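Local coordinates for protein argonaute (Methanocaldococcus jannaschii, PDB 5G5S) that cuts single-stranded DNA targets, using short single-stranded DNA guides to find the complementary strand, and may help defend the cell against invading genetic elements, at residues 358-363 against 427-432; 414-419 against 449-454; 348-353 against 487-492. All blocks are in the same frame, centred on the assembly; numbering follows the deposited sequence.

All three contacts lie in the Mid domain. Interaction 1 lies in its buried core: two neighbouring strands of the parallel sheet, tied by backbone hydrogen bonds. Interaction 2 lies nearer the surface and is only partly buried. It joins helix 412-420 to the end of helix 442-452 and the turn that follows, on one face of that sheet, almost wholly through aliphatic side chains. The two touch directly, since Leu-363 and Ala-430 pack on Leu-451, and Tyr-361 on Ile-419. Interaction 3 is buried but joins two loops, mixing a small backbone pairing with a small aliphatic cluster. Its Ile-353 reaches Leu-358 and Ile-427 of interaction 1. Interactions 2 and 3 do not touch.

Interaction 1. Residues 358-363 against 427-432; sequences LLTYIL and ICFALI
The carbonyl oxygen of Phe-429 takes two donors from the neighbouring strand. Tyr-361 N gives it the shortest hydrogen bond of the contact, 2.7 Å; the N-H...O angle is 144°, so the bond is not straight. Thr-360 CA adds a CA-H...O contact to Phe-429 O at 3.2 Å. The CD1 edge of the Tyr-361 ring also comes near this oxygen, roughly in the ring plane.

The bonding then alternates along the strands. Phe-429 N donates to Leu-359 O, Leu-431 N donates to Tyr-361 O at 2.8 Å, and Leu-363 N donates to Leu-431 O. This is parallel pairing, with Thr-360 to Leu-363 set beside Phe-429 to Ile-432. The strands are the middle pair of a four-stranded parallel sheet, the Rossmann-like core of the Mid domain.

On one face, Phe-429 CG is anti to the backbone N (chi1 -169°), and the side chain runs alongside Thr-360. Thr-360 CG2 meets the ring edge at Phe-429 CD2, 3.7 Å away. The hydroxyl of Thr-360 instead turns back to its own strand and donates to Leu-358 O from above the carbonyl plane. Farther along, Ile-362 CD1 packs on Leu-431 CB at 3.8 Å, and helix 372-390 covers both residues. The Phe-429 side chain is about 4 Å from that of Gln-459, which binds a divalent metal in another structure of this protein and belongs to the site for the guide's 5'-phosphate.

The other face carries Tyr-361, Ala-430, Leu-363 and Ile-432. Leu-363 CD1 touches both Ala-430 CB and Ile-432 CG1, each 3.9 Å away. At the strand starts, Cys-428 SG lies 3.6 Å from Leu-359 CB, while Leu-358 CD2 rests against the Ile-427 methyl CG2.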
ATOM      1  N   LEU A 358      -4.224   6.776  32.258  1.00105.05           N
ATOM      2  CA  LEU A 358      -4.288   7.657  31.096  1.00101.87           C
ATOM      3  C   LEU A 358      -5.533   8.531  31.125  1.00106.66           C
ATOM      4  O   LEU A 358      -6.649   8.014  31.223  1.00105.59           O
ATOM      5  CB  LEU A 358      -4.216   6.867  29.772  1.00 96.75           C
ATOM      6  CG  LEU A 358      -2.928   6.077  29.468  1.00 99.60           C
ATOM      7  CD1 LEU A 358      -3.128   5.151  28.274  1.00 94.28           C
ATOM      8  CD2 LEU A 358      -1.741   7.002  29.217  1.00102.56           C
ATOM      9  N   LEU A 359      -5.326   9.862  31.063  1.00105.37           N
ATOM     10  CA  LEU A 359      -6.375  10.885  31.024  1.00106.70           C
ATOM     11  C   LEU A 359      -7.131  10.669  29.703  1.00105.65           C
ATOM     12  O   LEU A 359      -6.621  10.997  28.629  1.00101.58           O
ATOM     13  CB  LEU A 359      -5.715  12.272  31.040  1.00109.50           C
ATOM     14  CG  LEU A 359      -6.116  13.244  32.127  1.00120.62           C
ATOM     15  CD1 LEU A 359      -5.187  13.138  33.343  1.00124.81           C
ATOM     16  CD2 LEU A 359      -6.093  14.663  31.595  1.00125.41           C
ATOM     17  N   THR A 360      -8.303  10.025  29.780  1.00101.45           N
ATOM     18  CA  THR A 360      -9.104   9.685  28.602  1.00 96.78           C
ATOM     19  C   THR A 360     -10.236  10.688  28.368  1.00100.85           C
ATOM     20  O   THR A 360     -10.786  11.241  29.318  1.00103.55           O
ATOM     21  CB  THR A 360      -9.560   8.212  28.679  1.00 99.41           C
ATOM     22  OG1 THR A 360      -8.433   7.400  29.001  1.00 98.00           O
ATOM     23  CG2 THR A 360     -10.188   7.708  27.386  1.00 92.70           C
ATOM     24  N   TYR A 361     -10.565  10.921  27.095  1.00 94.44           N
ATOM     25  CA  TYR A 361     -11.649  11.798  26.662  1.00 95.51           C
ATOM     26  C   TYR A 361     -12.685  10.963  25.905  1.00 95.93           C
ATOM     27  O   TYR A 361     -12.302  10.033  25.195  1.00 91.65           O
ATOM     28  CB  TYR A 361     -11.097  12.894  25.738  1.00 96.57           C
ATOM     29  CG  TYR A 361     -10.359  13.997  26.461  1.00102.77           C
ATOM     30  CD1 TYR A 361      -9.006  13.876  26.768  1.00104.48           C
ATOM     31  CD2 TYR A 361     -11.006  15.176  26.816  1.00107.87           C
ATOM     32  CE1 TYR A 361      -8.325  14.888  27.444  1.00109.17           C
ATOM     33  CE2 TYR A 361     -10.328  16.207  27.467  1.00112.75           C
ATOM     34  CZ  TYR A 361      -8.985  16.059  27.776  1.00121.17           C
ATOM     35  OH  TYR A 361      -8.319  17.073  28.425  1.00129.34           O
ATOM     36  N   ILE A 362     -13.986  11.261  26.073  1.00 94.72           N
ATOM     37  CA  ILE A 362     -15.038  10.560  25.324  1.00 92.98           C
ATOM     38  C   ILE A 362     -15.747  11.584  24.447  1.00 96.70           C
ATOM     39  O   ILE A 362     -16.526  12.402  24.938  1.00100.12           O
ATOM     40  CB  ILE A 362     -16.009   9.651  26.152  1.00 97.77           C
ATOM     41  CG1 ILE A 362     -15.285   8.776  27.222  1.00 98.05           C
ATOM     42  CG2 ILE A 362     -16.897   8.799  25.225  1.00 96.87           C
ATOM     43  CD1 ILE A 362     -14.200   7.711  26.723  1.00100.36           C
ATOM     44  N   LEU A 363     -15.420  11.566  23.156  1.00 89.82           N
ATOM     45  CA  LEU A 363     -15.935  12.495  22.156  1.00 90.40           C
ATOM     46  C   LEU A 363     -17.115  11.913  21.375  1.00 95.00           C
ATOM     47  O   LEU A 363     -16.945  10.984  20.587  1.00 91.68           O
ATOM     48  CB  LEU A 363     -14.787  12.974  21.235  1.00 88.03           C
ATOM     49  CG  LEU A 363     -13.631  13.697  21.955  1.00 93.18           C
ATOM     50  CD1 LEU A 363     -12.385  13.687  21.140  1.00 90.42           C
ATOM     51  CD2 LEU A 363     -14.002  15.125  22.330  1.00 99.99           C
ATOM     52  N   ILE A 427       0.833  11.772  27.668  1.00108.40           N
ATOM     53  CA  ILE A 427       0.047  10.870  26.822  1.00102.50           C
ATOM     54  C   ILE A 427      -1.387  10.721  27.334  1.00103.40           C
ATOM     55  O   ILE A 427      -1.611  10.300  28.472  1.00105.19           O
ATOM     56  CB  ILE A 427       0.765   9.503  26.564  1.00103.38           C
ATOM     57  CG1 ILE A 427       2.040   9.670  25.692  1.00103.18           C
ATOM     58  CG2 ILE A 427      -0.177   8.434  25.979  1.00100.41           C
ATOM     59  CD1 ILE A 427       1.830  10.241  24.219  1.00110.31           C
ATOM     60  N   CYS A 428      -2.349  11.084  26.478  1.00 95.14           N
ATOM     61  CA  CYS A 428      -3.775  10.999  26.765  1.00 93.50           C
ATOM     62  C   CYS A 428      -4.456  10.153  25.706  1.00 91.63           C
ATOM     63  O   CYS A 428      -3.854   9.844  24.667  1.00 88.36           O
ATOM     64  CB  CYS A 428      -4.391  12.394  26.842  1.00 96.17           C
ATOM     65  SG  CYS A 428      -3.814  13.391  28.240  1.00105.72           S
ATOM     66  N   PHE A 429      -5.708   9.762  25.972  1.00 86.43           N
ATOM     67  CA  PHE A 429      -6.484   8.985  25.019  1.00 82.73           C
ATOM     68  C   PHE A 429      -7.826   9.644  24.736  1.00 88.30           C
ATOM     69  O   PHE A 429      -8.340  10.374  25.580  1.00 90.86           O
ATOM     70  CB  PHE A 429      -6.640   7.510  25.447  1.00 83.13           C
ATOM     71  CG  PHE A 429      -7.214   6.651  24.341  1.00 81.32           C
ATOM     72  CD1 PHE A 429      -6.433   6.272  23.255  1.00 81.22           C
ATOM     73  CD2 PHE A 429      -8.557   6.293  24.344  1.00 83.26           C
ATOM     74  CE1 PHE A 429      -6.980   5.536  22.203  1.00 79.37           C
ATOM     75  CE2 PHE A 429      -9.102   5.560  23.286  1.00 83.45           C
ATOM     76  CZ  PHE A 429      -8.310   5.189  22.225  1.00 78.36           C
ATOM     77  N   ALA A 430      -8.378   9.422  23.531  1.00 82.87           N
ATOM     78  CA  ALA A 430      -9.692   9.943  23.172  1.00 83.30           C
ATOM     79  C   ALA A 430     -10.473   8.901  22.393  1.00 82.08           C
ATOM     80  O   ALA A 430      -9.989   8.394  21.391  1.00 77.95           O
ATOM     81  CB  ALA A 430      -9.571  11.236  22.384  1.00 84.96           C
ATOM     82  N   LEU A 431     -11.661   8.545  22.886  1.00 79.50           N
ATOM     83  CA  LEU A 431     -12.530   7.590  22.210  1.00 77.57           C
ATOM     84  C   LEU A 431     -13.594   8.410  21.488  1.00 81.91           C
ATOM     85  O   LEU A 431     -14.371   9.122  22.125  1.00 83.01           O
ATOM     86  CB  LEU A 431     -13.143   6.594  23.213  1.00 78.78           C
ATOM     87  CG  LEU A 431     -14.068   5.510  22.652  1.00 82.42           C
ATOM     88  CD1 LEU A 431     -13.286   4.451  21.874  1.00 79.73           C
ATOM     89  CD2 LEU A 431     -14.880   4.865  23.765  1.00 85.79           C
ATOM     90  N   ILE A 432     -13.555   8.379  20.151  1.00 77.74           N
ATOM     91  CA  ILE A 432     -14.465   9.135  19.297  1.00 78.98           C
ATOM     92  C   ILE A 432     -15.630   8.238  18.849  1.00 84.62           C
ATOM     93  O   ILE A 432     -15.413   7.213  18.196  1.00 80.81           O
ATOM     94  CB  ILE A 432     -13.703   9.789  18.100  1.00 80.32           C
ATOM     95  CG1 ILE A 432     -12.587  10.743  18.572  1.00 79.98           C
ATOM     96  CG2 ILE A 432     -14.657  10.493  17.129  1.00 83.35           C
ATOM     97  CD1 ILE A 432     -11.389  10.834  17.569  1.00 73.51           C
TER

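Interaction 2. Residues 414-419 against 449-454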
ATOM      1  N   GLY A 414     -13.225  24.100  16.570  1.00119.26           N
ATOM      2  CA  GLY A 414     -13.958  24.515  17.762  1.00122.53           C
ATOM      3  C   GLY A 414     -13.679  23.637  18.967  1.00124.50           C
ATOM      4  O   GLY A 414     -13.277  24.143  20.017  1.00126.27           O
ATOM      5  N   ILE A 415     -13.860  22.306  18.815  1.00117.41           N
ATOM      6  CA  ILE A 415     -13.606  21.333  19.886  1.00115.21           C
ATOM      7  C   ILE A 415     -12.106  21.171  20.223  1.00116.62           C
ATOM      8  O   ILE A 415     -11.787  20.861  21.367  1.00116.85           O
ATOM      9  CB  ILE A 415     -14.382  19.992  19.691  1.00115.30           C
ATOM     10  CG1 ILE A 415     -15.105  19.498  20.986  1.00117.63           C
ATOM     11  CG2 ILE A 415     -13.597  18.914  18.952  1.00109.33           C
ATOM     12  CD1 ILE A 415     -14.255  18.909  22.176  1.00124.50           C
ATOM     13  N   ILE A 416     -11.198  21.418  19.245  1.00110.91           N
ATOM     14  CA  ILE A 416      -9.739  21.365  19.452  1.00109.03           C
ATOM     15  C   ILE A 416      -9.317  22.509  20.409  1.00117.54           C
ATOM     16  O   ILE A 416      -8.498  22.283  21.303  1.00117.09           O
ATOM     17  CB  ILE A 416      -8.938  21.348  18.097  1.00109.57           C
ATOM     18  CG1 ILE A 416      -9.268  20.112  17.213  1.00105.03           C
ATOM     19  CG2 ILE A 416      -7.414  21.516  18.286  1.00109.72           C
ATOM     20  CD1 ILE A 416      -8.921  18.706  17.783  1.00103.53           C
ATOM     21  N   LYS A 417      -9.933  23.706  20.256  1.00118.50           N
ATOM     22  CA  LYS A 417      -9.687  24.887  21.098  1.00123.36           C
ATOM     23  C   LYS A 417     -10.144  24.662  22.548  1.00129.53           C
ATOM     24  O   LYS A 417      -9.567  25.242  23.469  1.00132.94           O
ATOM     25  CB  LYS A 417     -10.363  26.129  20.503  1.00130.00           C
ATOM     26  N   GLU A 418     -11.169  23.807  22.741  1.00124.16           N
ATOM     27  CA  GLU A 418     -11.723  23.427  24.041  1.00125.39           C
ATOM     28  C   GLU A 418     -10.775  22.458  24.779  1.00126.84           C
ATOM     29  O   GLU A 418     -10.617  22.580  25.995  1.00129.57           O
ATOM     30  CB  GLU A 418     -13.109  22.790  23.848  1.00125.55           C
ATOM     31  CG  GLU A 418     -13.989  22.791  25.085  1.00140.59           C
ATOM     32  CD  GLU A 418     -15.423  22.352  24.851  1.00164.74           C
ATOM     33  OE1 GLU A 418     -16.025  22.783  23.841  1.00161.72           O
ATOM     34  OE2 GLU A 418     -15.960  21.608  25.702  1.00159.65           O
ATOM     35  N   ILE A 419     -10.152  21.498  24.039  1.00117.78           N
ATOM     36  CA  ILE A 419      -9.216  20.499  24.580  1.00114.87           C
ATOM     37  C   ILE A 419      -7.865  21.147  24.934  1.00121.76           C
ATOM     38  O   ILE A 419      -7.341  20.882  26.019  1.00122.18           O
ATOM     39  CB  ILE A 419      -9.016  19.276  23.620  1.00112.20           C
ATOM     40  CG1 ILE A 419     -10.348  18.675  23.087  1.00110.94           C
ATOM     41  CG2 ILE A 419      -8.083  18.204  24.225  1.00110.35           C
ATOM     42  CD1 ILE A 419     -11.095  17.648  23.963  1.00121.04           C
ATOM     43  N   LYS A 449      -5.951  13.459  13.892  1.00 68.57           N
ATOM     44  CA  LYS A 449      -4.702  14.107  13.520  1.00 69.22           C
ATOM     45  C   LYS A 449      -4.421  15.325  14.414  1.00 76.80           C
ATOM     46  O   LYS A 449      -3.368  15.378  15.048  1.00 75.89           O
ATOM     47  CB  LYS A 449      -4.741  14.476  12.028  1.00 70.92           C
ATOM     48  CG  LYS A 449      -3.476  15.113  11.484  1.00 72.56           C
ATOM     49  CD  LYS A 449      -3.606  15.353   9.995  1.00 83.35           C
ATOM     50  CE  LYS A 449      -4.242  16.671   9.624  1.00 92.09           C
ATOM     51  NZ  LYS A 449      -4.698  16.673   8.207  1.00 99.50           N
ATOM     52  N   GLN A 450      -5.377  16.265  14.479  1.00 78.37           N
ATOM     53  CA  GLN A 450      -5.323  17.494  15.283  1.00 83.19           C
ATOM     54  C   GLN A 450      -5.283  17.222  16.788  1.00 88.59           C
ATOM     55  O   GLN A 450      -4.734  18.028  17.539  1.00 91.74           O
ATOM     56  CB  GLN A 450      -6.489  18.436  14.936  1.00 87.66           C
ATOM     57  CG  GLN A 450      -6.367  19.091  13.560  1.00108.53           C
ATOM     58  CD  GLN A 450      -7.276  20.284  13.383  1.00132.36           C
ATOM     59  OE1 GLN A 450      -8.403  20.335  13.889  1.00129.23           O
ATOM     60  NE2 GLN A 450      -6.806  21.270  12.632  1.00127.55           N
ATOM     61  N   LEU A 451      -5.890  16.102  17.217  1.00 83.06           N
ATOM     62  CA  LEU A 451      -5.920  15.617  18.596  1.00 83.31           C
ATOM     63  C   LEU A 451      -4.506  15.170  18.974  1.00 86.38           C
ATOM     64  O   LEU A 451      -4.051  15.484  20.068  1.00 88.66           O
ATOM     65  CB  LEU A 451      -6.889  14.422  18.694  1.00 81.20           C
ATOM     66  CG  LEU A 451      -8.019  14.425  19.733  1.00 87.60           C
ATOM     67  CD1 LEU A 451      -8.584  15.800  19.980  1.00 91.43           C
ATOM     68  CD2 LEU A 451      -9.122  13.485  19.306  1.00 87.65           C
ATOM     69  N   PHE A 452      -3.801  14.461  18.056  1.00 79.47           N
ATOM     70  CA  PHE A 452      -2.427  13.998  18.280  1.00 77.88           C
ATOM     71  C   PHE A 452      -1.392  15.140  18.387  1.00 86.13           C
ATOM     72  O   PHE A 452      -0.387  14.986  19.086  1.00 86.70           O
ATOM     73  CB  PHE A 452      -2.003  12.926  17.264  1.00 75.29           C
ATOM     74  CG  PHE A 452      -0.637  12.366  17.572  1.00 75.41           C
ATOM     75  CD1 PHE A 452      -0.459  11.467  18.617  1.00 77.96           C
ATOM     76  CD2 PHE A 452       0.490  12.824  16.895  1.00 77.25           C
ATOM     77  CE1 PHE A 452       0.814  11.010  18.954  1.00 79.45           C
ATOM     78  CE2 PHE A 452       1.767  12.402  17.265  1.00 80.35           C
ATOM     79  CZ  PHE A 452       1.920  11.483  18.278  1.00 78.63           C
ATOM     80  N   ASP A 453      -1.645  16.278  17.711  1.00 85.52           N
ATOM     81  CA  ASP A 453      -0.794  17.466  17.777  1.00 89.69           C
ATOM     82  C   ASP A 453      -0.771  18.028  19.214  1.00 96.18           C
ATOM     83  O   ASP A 453       0.176  18.720  19.590  1.00 98.40           O
ATOM     84  CB  ASP A 453      -1.305  18.544  16.807  1.00 94.08           C
ATOM     85  CG  ASP A 453      -0.764  18.461  15.393  1.00104.52           C
ATOM     86  OD1 ASP A 453       0.196  17.685  15.163  1.00102.40           O
ATOM     87  OD2 ASP A 453      -1.257  19.217  14.527  1.00113.88           O
ATOM     88  N   LEU A 454      -1.821  17.700  19.998  1.00 92.80           N
ATOM     89  CA  LEU A 454      -2.064  18.036  21.407  1.00 95.90           C
ATOM     90  C   LEU A 454      -1.650  16.844  22.324  1.00 97.85           C
ATOM     91  O   LEU A 454      -2.017  16.824  23.499  1.00 99.36           O
ATOM     92  CB  LEU A 454      -3.582  18.300  21.576  1.00 96.93           C
ATOM     93  CG  LEU A 454      -4.121  19.729  21.453  1.00106.08           C
ATOM     94  CD1 LEU A 454      -4.066  20.249  20.017  1.00105.82           C
ATOM     95  CD2 LEU A 454      -5.553  19.773  21.893  1.00109.37           C
TER
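Ile-416 supplies most of the aliphatic packing from helix 412-420, and its branches have different partners. Its tip, CD1, meets Leu-451 CD1 at 3.7 Å, the two side chains crossing at a slant. The same CD1 lies 3.8 Å from Gln-450 CB. The other methyl, CG2, lies 4.0 Å from CD1 of Leu-454, a residue that follows helix 442-452. One turn on, Ile-419 crosses Leu-454 at about a right angle, its CG2 being 3.8 Å from Leu-454 CD2. The two methyls of Leu-454 are thus shared between Ile-416 and Ile-419.

These helices cover the same face of the parallel Mid sheet. Helix 442-452 is the crossover of a beta-alpha-beta unit between the adjacent strands 428-434 and 456-462. Helix 412-420 leads from strand 397-407 to strand 428-434. Beneath them, Leu-451 rests on Leu-363, and Ile-419 on Tyr-361.

The polar element is the amide of Gln-450, whose side chain crosses Ile-416 nearly at right angles. Its OE1 touches Ile-416 CG1 at 3.4 Å, a van der Waals contact with an aliphatic carbon. Beyond CG the Gln-450 chain is extended, which carries its amide across the flank of the isoleucine.

Interaction 3. Residues 348-353 against 487-492; sequences DVPEII and GIKYFI
Lys-489 packs beside the backbone of Asp-348. Its CB sits 3.5 Å from Asp-348 O and also near Asp-348 CB. The chain then bends at chi2 (85°) and again at chi3, and CD still passes loosely by Asp-348 O. These bends fold the chain back toward its own segment. At the tip, NZ donates to Gly-487 O at 2.8 Å, tilted 22° from the carbonyl plane. The same oxygen touches the proline ring, with Pro-350 CG 3.3 Å away.

Backbone bonds run beside this side chain. Lys-489 N donates to Asp-348 O at 2.8 Å, and Asp-348 N donates back to Lys-489 O at 3.1 Å. The two residues form one antiparallel, hydrogen-bonded bridge, with Lys-489 at the centre of an inverse gamma turn. Two residues earlier, Gly-487, with positive phi, is the C-prime residue of the Schellman motif that ends helix 473-485 of the Mid domain.

Ile-488 makes the apolar part. Its CG2 lies 4.0 Å from Val-349 CG2, the two side chains running side by side. Its CD1 meets Ile-353 CD1 at 3.8 Å, where the two chains cross obliquely. Pro-350 also packs on His-709 and Phe-711 near the C-terminus.

The charged ends of Asp-348 and Lys-489 are not in contact. Asp-348 OD1 forms a salt bridge with Arg-354, and OD2 is 5.6 Å from Lys-489 NZ. The lysine charge sits instead on a carbonyl just past a helix C-terminus, where the helix end would probably favour a positive charge.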
ATOM      1  N   ASP A 348       4.516  -7.223  26.248  1.00 79.12           N
ATOM      2  CA  ASP A 348       5.249  -6.025  26.661  1.00 80.69           C
ATOM      3  C   ASP A 348       4.427  -4.753  26.482  1.00 82.31           C
ATOM      4  O   ASP A 348       3.739  -4.591  25.476  1.00 79.62           O
ATOM      5  CB  ASP A 348       6.602  -5.904  25.912  1.00 83.12           C
ATOM      6  CG  ASP A 348       7.563  -4.876  26.491  1.00100.59           C
ATOM      7  OD1 ASP A 348       7.731  -4.846  27.738  1.00106.34           O
ATOM      8  OD2 ASP A 348       8.194  -4.140  25.698  1.00105.19           O
ATOM      9  N   VAL A 349       4.518  -3.848  27.463  1.00 80.77           N
ATOM     10  CA  VAL A 349       3.872  -2.533  27.486  1.00 79.47           C
ATOM     11  C   VAL A 349       5.026  -1.497  27.566  1.00 86.29           C
ATOM     12  O   VAL A 349       5.909  -1.670  28.415  1.00 90.53           O
ATOM     13  CB  VAL A 349       2.876  -2.402  28.681  1.00 85.51           C
ATOM     14  CG1 VAL A 349       2.270  -1.001  28.758  1.00 84.73           C
ATOM     15  CG2 VAL A 349       1.771  -3.454  28.607  1.00 83.82           C
ATOM     16  N   PRO A 350       5.079  -0.448  26.699  1.00 80.09           N
ATOM     17  CA  PRO A 350       6.197   0.515  26.786  1.00 81.94           C
ATOM     18  C   PRO A 350       6.285   1.205  28.144  1.00 91.84           C
ATOM     19  O   PRO A 350       5.246   1.450  28.760  1.00 92.08           O
ATOM     20  CB  PRO A 350       5.899   1.517  25.664  1.00 80.02           C
ATOM     21  CG  PRO A 350       4.980   0.800  24.745  1.00 80.28           C
ATOM     22  CD  PRO A 350       4.147  -0.081  25.613  1.00 76.85           C
ATOM     23  N   GLU A 351       7.524   1.490  28.616  1.00 93.45           N
ATOM     24  CA  GLU A 351       7.817   2.133  29.904  1.00 98.86           C
ATOM     25  C   GLU A 351       7.110   3.488  30.091  1.00104.92           C
ATOM     26  O   GLU A 351       6.745   3.836  31.218  1.00108.08           O
ATOM     27  CB  GLU A 351       9.328   2.278  30.108  1.00103.92           C
ATOM     28  N   ILE A 352       6.895   4.228  28.980  1.00 99.18           N
ATOM     29  CA  ILE A 352       6.226   5.531  28.939  1.00 99.36           C
ATOM     30  C   ILE A 352       4.751   5.476  29.399  1.00102.40           C
ATOM     31  O   ILE A 352       4.244   6.481  29.903  1.00103.93           O
ATOM     32  CB  ILE A 352       6.351   6.128  27.518  1.00 99.29           C
ATOM     33  N   ILE A 353       4.070   4.317  29.206  1.00 96.05           N
ATOM     34  CA  ILE A 353       2.663   4.084  29.576  1.00 95.05           C
ATOM     35  C   ILE A 353       2.422   2.859  30.506  1.00100.38           C
ATOM     36  O   ILE A 353       1.263   2.518  30.776  1.00 98.36           O
ATOM     37  CB  ILE A 353       1.692   4.118  28.357  1.00 93.64           C
ATOM     38  CG1 ILE A 353       2.067   3.088  27.265  1.00 90.71           C
ATOM     39  CG2 ILE A 353       1.537   5.531  27.788  1.00 94.19           C
ATOM     40  CD1 ILE A 353       0.967   2.137  26.930  1.00 94.55           C
ATOM     41  N   GLY A 487       1.185   1.326  21.324  1.00 63.47           N
ATOM     42  CA  GLY A 487       2.425   0.572  21.148  1.00 62.66           C
ATOM     43  C   GLY A 487       2.554  -0.640  22.043  1.00 67.87           C
ATOM     44  O   GLY A 487       3.666  -1.077  22.336  1.00 69.62           O
ATOM     45  N   ILE A 488       1.423  -1.185  22.496  1.00 65.22           N
ATOM     46  CA  ILE A 488       1.402  -2.361  23.366  1.00 67.27           C
ATOM     47  C   ILE A 488       1.623  -3.621  22.523  1.00 68.75           C
ATOM     48  O   ILE A 488       0.873  -3.876  21.585  1.00 67.25           O
ATOM     49  CB  ILE A 488       0.125  -2.407  24.270  1.00 70.98           C
ATOM     50  CG1 ILE A 488       0.129  -1.220  25.261  1.00 73.02           C
ATOM     51  CG2 ILE A 488       0.014  -3.746  25.023  1.00 73.92           C
ATOM     52  CD1 ILE A 488      -1.217  -0.840  25.899  1.00 74.26           C
ATOM     53  N   LYS A 489       2.669  -4.386  22.859  1.00 65.21           N
ATOM     54  CA  LYS A 489       3.035  -5.634  22.187  1.00 63.40           C
ATOM     55  C   LYS A 489       2.197  -6.726  22.822  1.00 67.21           C
ATOM     56  O   LYS A 489       2.670  -7.433  23.707  1.00 69.08           O
ATOM     57  CB  LYS A 489       4.544  -5.927  22.372  1.00 66.94           C
ATOM     58  CG  LYS A 489       5.443  -5.169  21.429  1.00 72.11           C
ATOM     59  CD  LYS A 489       5.782  -3.783  21.914  1.00 78.87           C
ATOM     60  CE  LYS A 489       5.962  -2.851  20.747  1.00 73.97           C
ATOM     61  NZ  LYS A 489       6.222  -1.482  21.230  1.00 84.24           N
ATOM     62  N   TYR A 490       0.932  -6.825  22.413  1.00 63.17           N
ATOM     63  CA  TYR A 490       0.014  -7.793  23.008  1.00 65.23           C
ATOM     64  C   TYR A 490       0.331  -9.252  22.664  1.00 72.85           C
ATOM     65  O   TYR A 490       0.546 -10.070  23.565  1.00 75.90           O
ATOM     66  CB  TYR A 490      -1.452  -7.436  22.723  1.00 63.57           C
ATOM     67  CG  TYR A 490      -2.331  -7.616  23.934  1.00 66.87           C
ATOM     68  CD1 TYR A 490      -2.647  -8.888  24.408  1.00 71.14           C
ATOM     69  CD2 TYR A 490      -2.814  -6.519  24.636  1.00 67.76           C
ATOM     70  CE1 TYR A 490      -3.437  -9.060  25.542  1.00 74.46           C
ATOM     71  CE2 TYR A 490      -3.623  -6.678  25.758  1.00 71.14           C
ATOM     72  CZ  TYR A 490      -3.925  -7.952  26.214  1.00 79.43           C
ATOM     73  OH  TYR A 490      -4.700  -8.117  27.332  1.00 81.03           O
ATOM     74  N   PHE A 491       0.392  -9.561  21.374  1.00 67.70           N
ATOM     75  CA  PHE A 491       0.652 -10.911  20.887  1.00 68.78           C
ATOM     76  C   PHE A 491       1.911 -10.964  20.033  1.00 72.19           C
ATOM     77  O   PHE A 491       2.279  -9.967  19.411  1.00 70.72           O
ATOM     78  CB  PHE A 491      -0.573 -11.460  20.115  1.00 69.39           C
ATOM     79  CG  PHE A 491      -1.060 -10.585  18.985  1.00 67.38           C
ATOM     80  CD1 PHE A 491      -1.983  -9.571  19.216  1.00 69.38           C
ATOM     81  CD2 PHE A 491      -0.606 -10.783  17.686  1.00 67.69           C
ATOM     82  CE1 PHE A 491      -2.409  -8.739  18.172  1.00 68.35           C
ATOM     83  CE2 PHE A 491      -1.041  -9.961  16.641  1.00 68.07           C
ATOM     84  CZ  PHE A 491      -1.929  -8.937  16.892  1.00 65.41           C
ATOM     85  N   ILE A 492       2.589 -12.119  20.032  1.00 70.35           N
ATOM     86  CA  ILE A 492       3.793 -12.354  19.230  1.00 69.92           C
ATOM     87  C   ILE A 492       3.585 -13.603  18.354  1.00 75.52           C
ATOM     88  O   ILE A 492       2.538 -14.251  18.450  1.00 73.58           O
ATOM     89  CB  ILE A 492       5.106 -12.396  20.080  1.00 74.84           C
ATOM     90  CG1 ILE A 492       5.135 -13.586  21.059  1.00 78.11           C
ATOM     91  CG2 ILE A 492       5.366 -11.065  20.799  1.00 74.22           C
ATOM     92  CD1 ILE A 492       6.364 -14.406  20.998  1.00 78.42           C
TER